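Side-chain contact in Blr3880 protein (Bradyrhizobium japonicum, PDB 2OOD), which probably catalyses the zinc-dependent hydrolytic deamination of guanine to xanthine and ammonia, a step of purine degradation: residues Val265-Ser270 and Gly388-Asp393. Numbering follows the deposited sequence.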
loop_
_atom_site.group_PDB
_atom_site.type_symbol
_atom_site.label_atom_id
_atom_site.label_comp_id
_atom_site.label_asym_id
_atom_site.label_seq_id
_atom_site.Cartn_x
_atom_site.Cartn_y
_atom_site.Cartn_z
ATOM N N VAL A 265 -32.094 6.257 -3.322
ATOM C CA VAL A 265 -31.558 4.931 -3.606
ATOM C C VAL A 265 -32.250 4.227 -4.757
ATOM O O VAL A 265 -33.467 4.058 -4.760
ATOM C CB VAL A 265 -31.620 4.010 -2.368
ATOM C CG1 VAL A 265 -31.090 2.633 -2.717
ATOM C CG2 VAL A 265 -30.806 4.609 -1.244
ATOM N N GLY A 266 -31.447 3.813 -5.731
ATOM C CA GLY A 266 -31.951 3.127 -6.910
ATOM C C GLY A 266 -30.869 3.181 -7.974
ATOM O O GLY A 266 -29.712 3.443 -7.638
ATOM N N PRO A 267 -31.192 2.945 -9.258
ATOM C CA PRO A 267 -30.163 2.992 -10.307
ATOM C C PRO A 267 -29.412 4.317 -10.341
ATOM O O PRO A 267 -29.996 5.373 -10.107
ATOM C CB PRO A 267 -30.962 2.756 -11.582
ATOM C CG PRO A 267 -32.030 1.825 -11.120
ATOM C CD PRO A 267 -32.470 2.463 -9.810
ATOM N N LYS A 268 -28.115 4.247 -10.623
ATOM C CA LYS A 268 -27.271 5.432 -10.710
ATOM C C LYS A 268 -26.948 6.073 -9.364
ATOM O O LYS A 268 -26.485 7.214 -9.306
ATOM C CB LYS A 268 -27.904 6.468 -11.646
ATOM C CG LYS A 268 -27.933 6.036 -13.109
ATOM C CD LYS A 268 -28.529 7.115 -13.999
ATOM C CE LYS A 268 -28.570 6.669 -15.452
ATOM N NZ LYS A 268 -29.047 7.753 -16.354
ATOM N N PHE A 269 -27.205 5.342 -8.285
ATOM C CA PHE A 269 -26.889 5.827 -6.944
ATOM C C PHE A 269 -25.582 5.167 -6.526
ATOM O O PHE A 269 -25.409 3.960 -6.707
ATOM C CB PHE A 269 -27.967 5.425 -5.939
ATOM C CG PHE A 269 -27.583 5.678 -4.498
ATOM C CD1 PHE A 269 -27.952 6.859 -3.859
ATOM C CD2 PHE A 269 -26.874 4.724 -3.767
ATOM C CE1 PHE A 269 -27.628 7.080 -2.513
ATOM C CE2 PHE A 269 -26.549 4.944 -2.424
ATOM C CZ PHE A 269 -26.928 6.122 -1.804
ATOM N N SER A 270 -24.662 5.942 -5.969
ATOM C CA SER A 270 -23.401 5.378 -5.520
ATOM C C SER A 270 -23.157 5.786 -4.078
ATOM O O SER A 270 -23.131 6.975 -3.766
ATOM C CB SER A 270 -22.247 5.861 -6.403
ATOM O OG SER A 270 -22.319 5.297 -7.699
ATOM N N GLY A 388 -21.322 -0.756 -12.577
ATOM C CA GLY A 388 -21.637 -0.203 -11.270
ATOM C C GLY A 388 -22.006 1.266 -11.337
ATOM O O GLY A 388 -22.732 1.775 -10.484
ATOM N N LEU A 389 -21.500 1.952 -12.362
ATOM C CA LEU A 389 -21.785 3.370 -12.569
ATOM C C LEU A 389 -22.829 3.555 -13.671
ATOM O O LEU A 389 -23.167 4.680 -14.044
ATOM C CB LEU A 389 -20.501 4.124 -12.936
ATOM C CG LEU A 389 -19.538 4.433 -11.786
ATOM C CD1 LEU A 389 -18.260 5.054 -12.327
ATOM C CD2 LEU A 389 -20.218 5.374 -10.806
ATOM N N TYR A 390 -23.341 2.444 -14.187
ATOM C CA TYR A 390 -24.347 2.485 -15.235
ATOM C C TYR A 390 -23.892 3.237 -16.471
ATOM O O TYR A 390 -24.634 4.053 -17.007
ATOM C CB TYR A 390 -25.634 3.110 -14.706
ATOM C CG TYR A 390 -26.439 2.168 -13.847
ATOM C CD1 TYR A 390 -27.269 1.214 -14.417
ATOM C CD2 TYR A 390 -26.358 2.217 -12.461
ATOM C CE1 TYR A 390 -28.006 0.332 -13.631
ATOM C CE2 TYR A 390 -27.089 1.334 -11.661
ATOM C CZ TYR A 390 -27.914 0.395 -12.250
ATOM O OH TYR A 390 -28.649 -0.476 -11.453
ATOM N N ILE A 391 -22.666 2.971 -16.907
ATOM C CA ILE A 391 -22.118 3.593 -18.104
ATOM C C ILE A 391 -21.463 2.486 -18.918
ATOM O O ILE A 391 -20.576 2.733 -19.732
ATOM C CB ILE A 391 -21.059 4.675 -17.775
ATOM C CG1 ILE A 391 -19.961 4.098 -16.888
ATOM C CG2 ILE A 391 -21.712 5.860 -17.108
ATOM C CD1 ILE A 391 -18.839 5.076 -16.611
ATOM N N ASP A 392 -21.914 1.258 -18.684
ATOM C CA ASP A 392 -21.361 0.106 -19.376
ATOM C C ASP A 392 -21.804 0.043 -20.832
ATOM O O ASP A 392 -21.326 -0.795 -21.600
ATOM C CB ASP A 392 -21.726 -1.189 -18.641
ATOM C CG ASP A 392 -23.212 -1.330 -18.406
ATOM O OD1 ASP A 392 -23.812 -0.422 -17.796
ATOM O OD2 ASP A 392 -23.779 -2.357 -18.827
ATOM N N ASP A 393 -22.714 0.926 -21.219
ATOM C CA ASP A 393 -23.149 0.958 -22.607
ATOM C C ASP A 393 -22.098 1.745 -23.390
ATOM O O ASP A 393 -21.882 1.495 -24.574
ATOM C CB ASP A 393 -24.529 1.614 -22.733
ATOM C CG ASP A 393 -24.569 3.015 -22.151
ATOM O OD1 ASP A 393 -23.963 3.232 -21.076
ATOM O OD2 ASP A 393 -25.222 3.898 -22.758
HETATM O O HOH W 1 -25.367 3.104 -9.545
HETATM O O HOH W 2 -20.760 3.228 -8.467
#
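Gly-388 O accepts a hydrogen bond from each of two waters, and through them the end of helix 383-388 is tied to strand 269-272 of the amidohydrolase barrel. Water 1 also donates to Phe-269 O, 3.0 Å away; water 2 lies 2.7 Å from Ser-270 OG, beside which Leu-389 CD2 packs. Beyond the waters the contact belongs to Tyr-390, the positive-phi residue of the Schellman motif that ends the helix. Its CG lies anti to its carbonyl carbon (chi1 -77°), which carries the ring to the type II turn from Gly-266 to Phe-269. Pro-267 CB sits over one ring face, 3.9 Å from Tyr-390 CZ, while water 1 lies in the ring plane at the edge. Lys-268 lays CG 4.0 Å from Tyr-390 CB, then runs on extended; its NZ bonds to Asp-228 O, and it makes a cation-pi contact with Trp-230. Tyr-390 OH bonds to Gly-289 O. Cut back to an alanine, Tyr-390 would probably leave Pro-267 without its aromatic neighbour and Gly-289 O without this hydroxyl. About 10 Å from the zinc ion, measured from the Ser-270 side chain, polar linkage thus runs through water and direct contact is mostly van der Waals packing.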